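Local coordinates for vesicular integral-membrane protein VIP36 (Canis lupus familiaris, PDB 2DUR), which acts as a calcium-dependent lectin of the early secretory pathway, binding high-mannose glycans and helping to transport and sort the glycoproteins that carry them, at residues 104-114 against 129-140; 195-203 against 241-249. All coordinates share one frame; numbering follows the deposited sequence. Where two conformers were deposited one is given.

The two contacts lie in the two sheets of an L-type lectin beta sandwich, the lumenal carbohydrate-recognition domain of VIP36. Contact 1 pairs strands 109-114 and 128-135 inside the seven-stranded sheet and runs out to the calcium ion beside the bound mannose. Contact 2 follows it along the chain and adds the short strand 247-248 to the rim of the other sheet, against strand 189-198, away from the sugar site. The centres of contacts 1 and 2 are about 13 Å apart. The two touch where Pro246 and Tyr203 of contact 2 meet Gly108, His107 and Asn134 of contact 1. The C-terminal segment thus packs at the end of contact 1 remote from the metal.

Contact 1. Residues 104-114 against 129-140; sequences DNFHGLAIFLD and ISVMVNNGSLSY. With CA (calcium ion), chain E.
Strands 109-114 and 129-135 run antiparallel at 157°, their axes 4.7 Å apart, and backbone hydrogen bonds join Gly108 to Asn134, Ala110 to Met132 and Phe112 to Ser130. On the face of Ala110 and Phe112, the long, unbranched Met132 reaches between two rings: its SD lies at the edge of both, 3.7 Å from Phe106 CZ and 3.8 Å from Phe112 CE2, a pair of Met-aromatic contacts. Phe106 comes to this place with CG between its backbone N and carbonyl carbon (chi1 56°), and its ring lies against Asn134, whose CB and ND2 sit over one face while the amide plane stands nearly upright on it. That amide suits its place because it can both give and take: Asn134 ND2 donates to Leu138 O (2.9 Å) and OD1 accepts from Leu138 N, pinning the turn after the strand. Beyond it the Asp104 carboxylate takes Tyr140 N on the syn lone pair of OD1 (2.9 Å) and accepts from Ser139 OG on OD2 (2.7 Å). Tyr140, held there, lies obliquely against Phe112, and a water links its OH to Asp114 OD1. Asp114 grips the calcium ion with both OD1 and OD2, each at 2.5 Å; Tyr116, Asn118 and Asp145 complete the protein's share of the site. Strand 84-90 flanks 109-114 on its other edge, Phe100 joins the Phe112 and Tyr140 rings, and Ile111, Leu113, Ile129 and Val131 face strands 165-172 and 175-181 across the sandwich core.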
loop_
_atom_site.group_PDB
_atom_site.type_symbol
_atom_site.label_atom_id
_atom_site.label_comp_id
_atom_site.label_asym_id
_atom_site.label_seq_id
_atom_site.Cartn_x
_atom_site.Cartn_y
_atom_site.Cartn_z
ATOM N N ASP A 104 -0.896 13.218 5.004
ATOM C CA ASP A 104 0.490 13.222 5.455
ATOM C C ASP A 104 0.489 13.064 6.977
ATOM O O ASP A 104 -0.597 13.006 7.605
ATOM C CB ASP A 104 1.125 14.548 5.055
ATOM C CG ASP A 104 2.639 14.481 4.937
ATOM O OD1 ASP A 104 3.246 13.423 5.230
ATOM O OD2 ASP A 104 3.230 15.510 4.513
ATOM N N ASN A 105 1.677 12.964 7.589
ATOM C CA ASN A 105 1.782 12.929 9.064
ATOM C C ASN A 105 0.907 11.812 9.622
ATOM O O ASN A 105 0.211 11.949 10.646
ATOM C CB ASN A 105 1.354 14.285 9.665
ATOM C CG ASN A 105 2.302 15.392 9.305
ATOM O OD1 ASN A 105 2.039 16.173 8.375
ATOM N ND2 ASN A 105 3.426 15.460 10.009
ATOM N N PHE A 106 0.936 10.691 8.910
ATOM C CA PHE A 106 0.105 9.525 9.273
ATOM C C PHE A 106 0.765 8.711 10.391
ATOM O O PHE A 106 1.940 8.949 10.767
ATOM C CB PHE A 106 -0.131 8.652 8.025
ATOM C CG PHE A 106 1.148 8.212 7.349
ATOM C CD1 PHE A 106 1.772 7.019 7.722
ATOM C CD2 PHE A 106 1.735 9.000 6.342
ATOM C CE1 PHE A 106 2.973 6.629 7.109
ATOM C CE2 PHE A 106 2.925 8.626 5.727
ATOM C CZ PHE A 106 3.546 7.435 6.093
ATOM N N HIS A 107 0.009 7.745 10.919
ATOM C CA HIS A 107 0.499 6.843 11.972
ATOM C C HIS A 107 0.409 5.433 11.424
ATOM O O HIS A 107 -0.696 4.967 11.136
ATOM C CB HIS A 107 -0.345 6.955 13.240
ATOM C CG HIS A 107 -0.401 8.346 13.781
ATOM N ND1 HIS A 107 0.262 8.755 14.918
ATOM C CD2 HIS A 107 -1.043 9.435 13.305
ATOM C CE1 HIS A 107 0.036 10.048 15.113
ATOM N NE2 HIS A 107 -0.753 10.477 14.149
ATOM N N GLY A 108 1.561 4.769 11.299
ATOM C CA GLY A 108 1.603 3.396 10.763
ATOM C C GLY A 108 2.545 3.245 9.595
ATOM O O GLY A 108 3.593 3.894 9.527
ATOM N N LEU A 109 2.140 2.374 8.672
ATOM C CA LEU A 109 2.986 1.893 7.586
ATOM C C LEU A 109 2.440 2.346 6.248
ATOM O O LEU A 109 1.224 2.280 6.026
ATOM C CB LEU A 109 3.010 0.360 7.622
ATOM C CG LEU A 109 3.675 -0.326 6.440
ATOM C CD1 LEU A 109 5.185 -0.037 6.425
ATOM C CD2 LEU A 109 3.363 -1.833 6.499
ATOM N N ALA A 110 3.332 2.837 5.403
ATOM C CA ALA A 110 3.039 3.107 3.982
ATOM C C ALA A 110 3.967 2.318 3.101
ATOM O O ALA A 110 5.152 2.180 3.405
ATOM C CB ALA A 110 3.209 4.596 3.670
ATOM N N ILE A 111 3.412 1.769 2.015
ATOM C CA ILE A 111 4.206 1.227 0.937
ATOM C C ILE A 111 3.858 2.090 -0.281
ATOM O O ILE A 111 2.697 2.131 -0.736
ATOM C CB ILE A 111 3.912 -0.273 0.671
ATOM C CG1 ILE A 111 3.979 -1.090 1.990
ATOM C CG2 ILE A 111 4.858 -0.824 -0.422
ATOM C CD1 ILE A 111 2.640 -1.277 2.677
ATOM N N PHE A 112 4.862 2.778 -0.814
ATOM C CA PHE A 112 4.633 3.678 -1.947
ATOM C C PHE A 112 5.113 3.029 -3.224
ATOM O O PHE A 112 6.226 2.526 -3.265
ATOM C CB PHE A 112 5.458 4.955 -1.764
ATOM C CG PHE A 112 5.159 5.711 -0.505
ATOM C CD1 PHE A 112 3.846 6.000 -0.131
ATOM C CD2 PHE A 112 6.207 6.110 0.318
ATOM C CE1 PHE A 112 3.576 6.732 1.039
ATOM C CE2 PHE A 112 5.960 6.871 1.455
ATOM C CZ PHE A 112 4.650 7.153 1.832
ATOM N N LEU A 113 4.309 3.123 -4.285
ATOM C CA LEU A 113 4.703 2.669 -5.628
ATOM C C LEU A 113 4.739 3.964 -6.450
ATOM O O LEU A 113 3.710 4.418 -6.973
ATOM C CB LEU A 113 3.651 1.696 -6.174
ATOM C CG LEU A 113 3.631 0.293 -5.558
ATOM C CD1 LEU A 113 2.964 0.336 -4.213
ATOM C CD2 LEU A 113 2.863 -0.655 -6.476
ATOM N N ASP A 114 5.916 4.583 -6.491
ATOM C CA ASP A 114 6.090 5.947 -7.025
ATOM C C ASP A 114 6.583 5.840 -8.469
ATOM O O ASP A 114 7.629 5.257 -8.709
ATOM C CB ASP A 114 7.123 6.677 -6.134
ATOM C CG ASP A 114 7.295 8.154 -6.487
ATOM O OD1 ASP A 114 7.911 8.909 -5.680
ATOM O OD2 ASP A 114 6.814 8.574 -7.560
ATOM N N ILE A 129 9.620 1.516 -5.428
ATOM C CA ILE A 129 8.734 1.064 -4.367
ATOM C C ILE A 129 9.492 1.228 -3.063
ATOM O O ILE A 129 10.605 0.747 -2.924
ATOM C CB ILE A 129 8.366 -0.451 -4.523
ATOM C CG1 ILE A 129 7.573 -0.660 -5.824
ATOM C CG2 ILE A 129 7.576 -0.961 -3.316
ATOM C CD1 ILE A 129 7.207 -2.130 -6.074
ATOM N N SER A 130 8.886 1.897 -2.093
ATOM C CA SER A 130 9.578 2.105 -0.814
ATOM C C SER A 130 8.614 1.970 0.352
ATOM O O SER A 130 7.407 1.945 0.163
ATOM C CB SER A 130 10.299 3.460 -0.800
ATOM O OG SER A 130 9.376 4.539 -0.869
ATOM N N VAL A 131 9.153 1.820 1.559
ATOM C CA VAL A 131 8.306 1.773 2.741
ATOM C C VAL A 131 8.661 2.949 3.675
ATOM O O VAL A 131 9.801 3.402 3.698
ATOM C CB VAL A 131 8.423 0.438 3.498
ATOM C CG1 VAL A 131 7.730 -0.676 2.698
ATOM C CG2 VAL A 131 9.911 0.090 3.793
ATOM N N MET A 132 7.680 3.369 4.453
ATOM C CA MET A 132 7.831 4.453 5.421
ATOM C C MET A 132 7.021 4.084 6.654
ATOM O O MET A 132 5.902 3.598 6.532
ATOM C CB MET A 132 7.343 5.776 4.800
ATOM C CG MET A 132 7.362 6.953 5.789
ATOM S SD MET A 132 6.926 8.426 4.832
ATOM C CE MET A 132 6.867 9.624 6.171
ATOM N N VAL A 133 7.603 4.294 7.829
ATOM C CA VAL A 133 6.897 4.062 9.096
ATOM C C VAL A 133 6.845 5.394 9.819
ATOM O O VAL A 133 7.852 6.086 9.889
ATOM C CB VAL A 133 7.616 3.015 9.948
ATOM C CG1 VAL A 133 7.046 2.943 11.366
ATOM C CG2 VAL A 133 7.507 1.650 9.242
ATOM N N ASN A 134 5.667 5.725 10.340
ATOM C CA ASN A 134 5.431 7.091 10.865
ATOM C C ASN A 134 4.630 7.043 12.135
ATOM O O ASN A 134 3.745 6.189 12.287
ATOM C CB ASN A 134 4.652 7.862 9.784
ATOM C CG ASN A 134 4.815 9.390 9.872
ATOM O OD1 ASN A 134 5.296 9.928 10.869
ATOM N ND2 ASN A 134 4.406 10.074 8.811
ATOM N N ASN A 135 4.980 7.987 13.026
ATOM C CA ASN A 135 4.386 8.166 14.351
ATOM C C ASN A 135 3.550 9.444 14.412
ATOM O O ASN A 135 3.183 9.858 15.508
ATOM C CB ASN A 135 5.489 8.228 15.458
ATOM C CG ASN A 135 6.425 9.475 15.339
ATOM O OD1 ASN A 135 6.558 10.076 14.255
ATOM N ND2 ASN A 135 7.083 9.857 16.478
ATOM N N GLY A 136 3.267 10.051 13.248
ATOM C CA GLY A 136 2.597 11.343 13.187
ATOM C C GLY A 136 3.517 12.512 12.929
ATOM O O GLY A 136 3.056 13.531 12.419
ATOM N N SER A 137 4.807 12.385 13.246
ATOM C CA SER A 137 5.744 13.513 13.160
ATOM C C SER A 137 6.328 13.740 11.765
ATOM O O SER A 137 6.749 14.846 11.416
ATOM C CB SER A 137 6.887 13.348 14.188
ATOM O OG SER A 137 6.394 13.357 15.525
ATOM N N LEU A 138 6.382 12.686 10.949
ATOM C CA LEU A 138 7.087 12.794 9.685
ATOM C C LEU A 138 6.184 13.252 8.543
ATOM O O LEU A 138 5.012 12.854 8.436
ATOM C CB LEU A 138 7.719 11.427 9.318
ATOM C CG LEU A 138 8.548 10.800 10.457
ATOM C CD1 LEU A 138 9.156 9.507 9.913
ATOM C CD2 LEU A 138 9.639 11.747 10.923
ATOM N N SER A 139 6.756 14.052 7.657
ATOM C CA SER A 139 6.085 14.456 6.456
ATOM C C SER A 139 6.797 13.774 5.276
ATOM O O SER A 139 8.025 13.778 5.192
ATOM C CB SER A 139 6.164 15.981 6.283
ATOM O OG SER A 139 5.713 16.364 4.990
ATOM N N TYR A 140 6.013 13.216 4.360
ATOM C CA TYR A 140 6.553 12.687 3.120
ATOM C C TYR A 140 6.863 13.862 2.206
ATOM O O TYR A 140 5.956 14.620 1.840
ATOM C CB TYR A 140 5.516 11.762 2.490
ATOM C CG TYR A 140 5.871 11.285 1.108
ATOM C CD1 TYR A 140 6.800 10.242 0.931
ATOM C CD2 TYR A 140 5.254 11.841 -0.018
ATOM C CE1 TYR A 140 7.111 9.779 -0.332
ATOM C CE2 TYR A 140 5.560 11.392 -1.295
ATOM C CZ TYR A 140 6.484 10.367 -1.445
ATOM O OH TYR A 140 6.830 9.894 -2.685
HETATM CA CA CA E . 7.467 10.936 -7.092
HETATM O O HOH W 1 3.397 15.403 1.630
HETATM O O HOH W 2 5.772 17.343 9.752
HETATM O O HOH W 3 8.559 7.910 -3.320
HETATM O O HOH W 4 6.794 11.711 -4.875
HETATM O O HOH W 5 5.160 10.901 -7.881
#

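Contact 2. Residues 195-203 against 241-249; sequences TGVRLPTGY and WTKIEPSVN
Arg198 and Ser247 form the hydrogen-bonded pair at the centre of this contact: Arg198 N donates to Ser247 O (2.9 Å) and Ser247 N to Arg198 O (3.0 Å), while Asn249 N reaches Gly196 O. Glycine fits at 196, since its phi is positive and a side chain would run into Asn249 O. The Arg198 side chain, bent at chi3 (47°), curls back over the C-terminal segment. Its guanidinium carries Ile244 CG2 over one face, 3.6 Å from NH2, and the aliphatic CD meets Asn249 ND2 at the same distance. A water in the guanidinium plane binds NE, Glu245 O and Ser247 OG, giving this exposed charge a polar tie to the backbone. The arrangement is an antiparallel edge pairing, in which 247-248 adds a last short strand to the eight-stranded sheet of the lectin sandwich. Pairing then gives way to proline packing. Pro200, which has no N-H to offer a strand partner, lays CB 3.2 Å from Ile244 O, and its CD meets Pro246 CG at 4.0 Å. Tyr203 brings its OH to within 3.3 Å of Pro246 CG, at the ring's edge, while Pro200 CG lies over a ring face. Farther along, Thr201 N donates to Trp241 O (3.0 Å) from above the carbonyl plane, and a water bridges Thr201 O and Thr242 O. In the next shell, Trp241 is fixed by NE1 bonding to Glu236 O and by Lys62 and His232 against its ring; Thr242 OG1 bonds Asp240, and Tyr89 OH bonds Pro200 O.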
loop_
_atom_site.group_PDB
_atom_site.type_symbol
_atom_site.label_atom_id
_atom_site.label_comp_id
_atom_site.label_asym_id
_atom_site.label_seq_id
_atom_site.Cartn_x
_atom_site.Cartn_y
_atom_site.Cartn_z
ATOM N N THR A 195 13.928 -5.740 9.296
ATOM C CA THR A 195 13.453 -6.193 10.590
ATOM C C THR A 195 13.462 -4.998 11.556
ATOM O O THR A 195 13.946 -3.923 11.211
ATOM C CB THR A 195 14.350 -7.322 11.162
ATOM O OG1 THR A 195 15.713 -6.873 11.177
ATOM C CG2 THR A 195 14.211 -8.595 10.286
ATOM N N GLY A 196 12.912 -5.228 12.739
ATOM C CA GLY A 196 12.862 -4.207 13.791
ATOM C C GLY A 196 11.722 -3.243 13.591
ATOM O O GLY A 196 11.715 -2.168 14.182
ATOM N N VAL A 197 10.756 -3.614 12.760
ATOM C CA VAL A 197 9.602 -2.752 12.497
ATOM C C VAL A 197 8.507 -3.025 13.533
ATOM O O VAL A 197 8.021 -4.148 13.633
ATOM C CB VAL A 197 9.078 -2.959 11.067
ATOM C CG1 VAL A 197 7.763 -2.219 10.856
ATOM C CG2 VAL A 197 10.136 -2.555 10.029
ATOM N N ARG A 198 8.133 -1.988 14.297
ATOM C CA ARG A 198 7.130 -2.096 15.367
ATOM C C ARG A 198 5.837 -1.427 14.923
ATOM O O ARG A 198 5.831 -0.236 14.638
ATOM C CB ARG A 198 7.621 -1.451 16.680
ATOM C CG ARG A 198 8.838 -2.136 17.303
ATOM C CD ARG A 198 9.263 -1.545 18.682
ATOM N NE ARG A 198 8.196 -1.324 19.676
ATOM C CZ ARG A 198 7.608 -2.254 20.426
ATOM N NH1 ARG A 198 7.924 -3.542 20.306
ATOM N NH2 ARG A 198 6.676 -1.897 21.298
ATOM N N LEU A 199 4.776 -2.218 14.802
ATOM C CA LEU A 199 3.452 -1.713 14.433
ATOM C C LEU A 199 2.406 -2.311 15.348
ATOM O O LEU A 199 2.505 -3.500 15.703
ATOM C CB LEU A 199 3.124 -2.110 12.989
ATOM C CG LEU A 199 4.004 -1.475 11.896
ATOM C CD1 LEU A 199 3.711 -2.127 10.541
ATOM C CD2 LEU A 199 3.807 0.026 11.799
ATOM N N PRO A 200 1.402 -1.502 15.748
ATOM C CA PRO A 200 0.314 -2.051 16.564
ATOM C C PRO A 200 -0.711 -2.841 15.752
ATOM O O PRO A 200 -0.759 -2.740 14.514
ATOM C CB PRO A 200 -0.340 -0.787 17.121
ATOM C CG PRO A 200 -0.152 0.222 16.006
ATOM C CD PRO A 200 1.223 -0.050 15.495
ATOM N N THR A 201 -1.530 -3.614 16.455
ATOM C CA THR A 201 -2.755 -4.157 15.873
ATOM C C THR A 201 -3.807 -3.045 15.956
ATOM O O THR A 201 -3.598 -2.054 16.673
ATOM C CB THR A 201 -3.257 -5.350 16.689
ATOM O OG1 THR A 201 -3.259 -4.997 18.077
ATOM C CG2 THR A 201 -2.380 -6.598 16.451
ATOM N N GLY A 202 -4.933 -3.216 15.257
ATOM C CA GLY A 202 -6.047 -2.275 15.332
ATOM C C GLY A 202 -6.004 -1.153 14.290
ATOM O O GLY A 202 -6.789 -0.198 14.366
ATOM N N TYR A 203 -5.078 -1.244 13.340
ATOM C CA TYR A 203 -4.995 -0.245 12.267
ATOM C C TYR A 203 -5.829 -0.691 11.050
ATOM O O TYR A 203 -6.304 -1.835 10.997
ATOM C CB TYR A 203 -3.521 -0.005 11.890
ATOM C CG TYR A 203 -2.772 0.990 12.770
ATOM C CD1 TYR A 203 -3.310 1.463 13.959
ATOM C CD2 TYR A 203 -1.484 1.445 12.391
ATOM C CE1 TYR A 203 -2.609 2.391 14.759
ATOM C CE2 TYR A 203 -0.769 2.343 13.180
ATOM C CZ TYR A 203 -1.338 2.834 14.351
ATOM O OH TYR A 203 -0.621 3.723 15.113
ATOM N N TRP A 241 -1.188 -5.153 22.293
ATOM C CA TRP A 241 -0.609 -4.888 20.976
ATOM C C TRP A 241 -1.276 -3.698 20.273
ATOM O O TRP A 241 -0.737 -3.195 19.277
ATOM C CB TRP A 241 -0.675 -6.133 20.096
ATOM C CG TRP A 241 0.242 -7.246 20.519
ATOM C CD1 TRP A 241 0.178 -7.972 21.673
ATOM C CD2 TRP A 241 1.345 -7.777 19.768
ATOM N NE1 TRP A 241 1.185 -8.917 21.695
ATOM C CE2 TRP A 241 1.913 -8.820 20.539
ATOM C CE3 TRP A 241 1.911 -7.468 18.523
ATOM C CZ2 TRP A 241 3.023 -9.567 20.098
ATOM C CZ3 TRP A 241 3.013 -8.208 18.079
ATOM C CH2 TRP A 241 3.560 -9.244 18.870
ATOM N N THR A 242 -2.423 -3.233 20.784
ATOM C CA THR A 242 -3.090 -2.080 20.141
ATOM C C THR A 242 -2.414 -0.763 20.517
ATOM O O THR A 242 -2.668 0.282 19.899
ATOM C CB THR A 242 -4.601 -1.975 20.494
ATOM O OG1 THR A 242 -4.743 -1.531 21.853
ATOM C CG2 THR A 242 -5.317 -3.306 20.265
ATOM N N LYS A 243 -1.574 -0.808 21.553
ATOM C CA LYS A 243 -0.915 0.387 22.062
ATOM C C LYS A 243 0.557 0.534 21.636
ATOM O O LYS A 243 1.231 1.476 22.069
ATOM C CB LYS A 243 -1.027 0.457 23.586
ATOM C CG LYS A 243 -2.450 0.411 24.112
ATOM C CD LYS A 243 -3.091 1.772 24.037
ATOM C CE LYS A 243 -4.473 1.781 24.702
ATOM N NZ LYS A 243 -4.431 1.160 26.060
ATOM N N ILE A 244 1.055 -0.391 20.809
ATOM C CA ILE A 244 2.416 -0.262 20.261
ATOM C C ILE A 244 2.513 1.009 19.423
ATOM O O ILE A 244 1.654 1.276 18.573
ATOM C CB ILE A 244 2.836 -1.509 19.425
ATOM C CG1 ILE A 244 2.866 -2.767 20.311
ATOM C CG2 ILE A 244 4.194 -1.287 18.706
ATOM C CD1 ILE A 244 2.860 -4.074 19.523
ATOM N N GLU A 245 3.542 1.809 19.673
ATOM C CA GLU A 245 3.765 3.025 18.884
ATOM C C GLU A 245 4.532 2.646 17.617
ATOM O O GLU A 245 5.559 1.976 17.699
ATOM C CB GLU A 245 4.563 4.045 19.689
ATOM C CG GLU A 245 3.869 4.466 20.984
ATOM C CD GLU A 245 2.596 5.272 20.736
ATOM O OE1 GLU A 245 2.603 6.138 19.836
ATOM O OE2 GLU A 245 1.585 5.035 21.443
ATOM N N PRO A 246 4.051 3.090 16.441
ATOM C CA PRO A 246 4.786 2.778 15.210
ATOM C C PRO A 246 6.206 3.295 15.319
ATOM O O PRO A 246 6.431 4.473 15.636
ATOM C CB PRO A 246 3.996 3.529 14.119
ATOM C CG PRO A 246 2.621 3.649 14.682
ATOM C CD PRO A 246 2.826 3.870 16.170
ATOM N N SER A 247 7.185 2.425 15.078
ATOM C CA SER A 247 8.589 2.828 15.188
ATOM C C SER A 247 9.445 1.773 14.527
ATOM O O SER A 247 8.924 0.747 14.060
ATOM C CB SER A 247 9.019 3.002 16.653
ATOM O OG SER A 247 9.062 1.750 17.296
ATOM N N VAL A 248 10.746 2.044 14.460
ATOM C CA VAL A 248 11.695 1.076 13.899
ATOM C C VAL A 248 12.911 1.047 14.810
ATOM O O VAL A 248 13.429 2.103 15.188
ATOM C CB VAL A 248 12.122 1.427 12.464
ATOM C CG1 VAL A 248 13.077 0.334 11.886
ATOM C CG2 VAL A 248 10.876 1.587 11.558
ATOM N N ASN A 249 13.301 -0.156 15.217
ATOM C CA ASN A 249 14.571 -0.342 15.924
ATOM C C ASN A 249 15.662 -0.591 14.883
ATOM O O ASN A 249 15.436 -1.334 13.919
ATOM C CB ASN A 249 14.495 -1.540 16.866
ATOM C CG ASN A 249 13.420 -1.388 17.915
ATOM O OD1 ASN A 249 13.178 -0.280 18.400
ATOM N ND2 ASN A 249 12.758 -2.498 18.263
HETATM O O HOH W 6 15.672 -1.785 11.152
HETATM O O HOH W 7 5.412 1.138 22.064
HETATM O O HOH W 8 7.475 1.240 19.350
HETATM O O HOH W 9 -4.435 0.294 17.688
#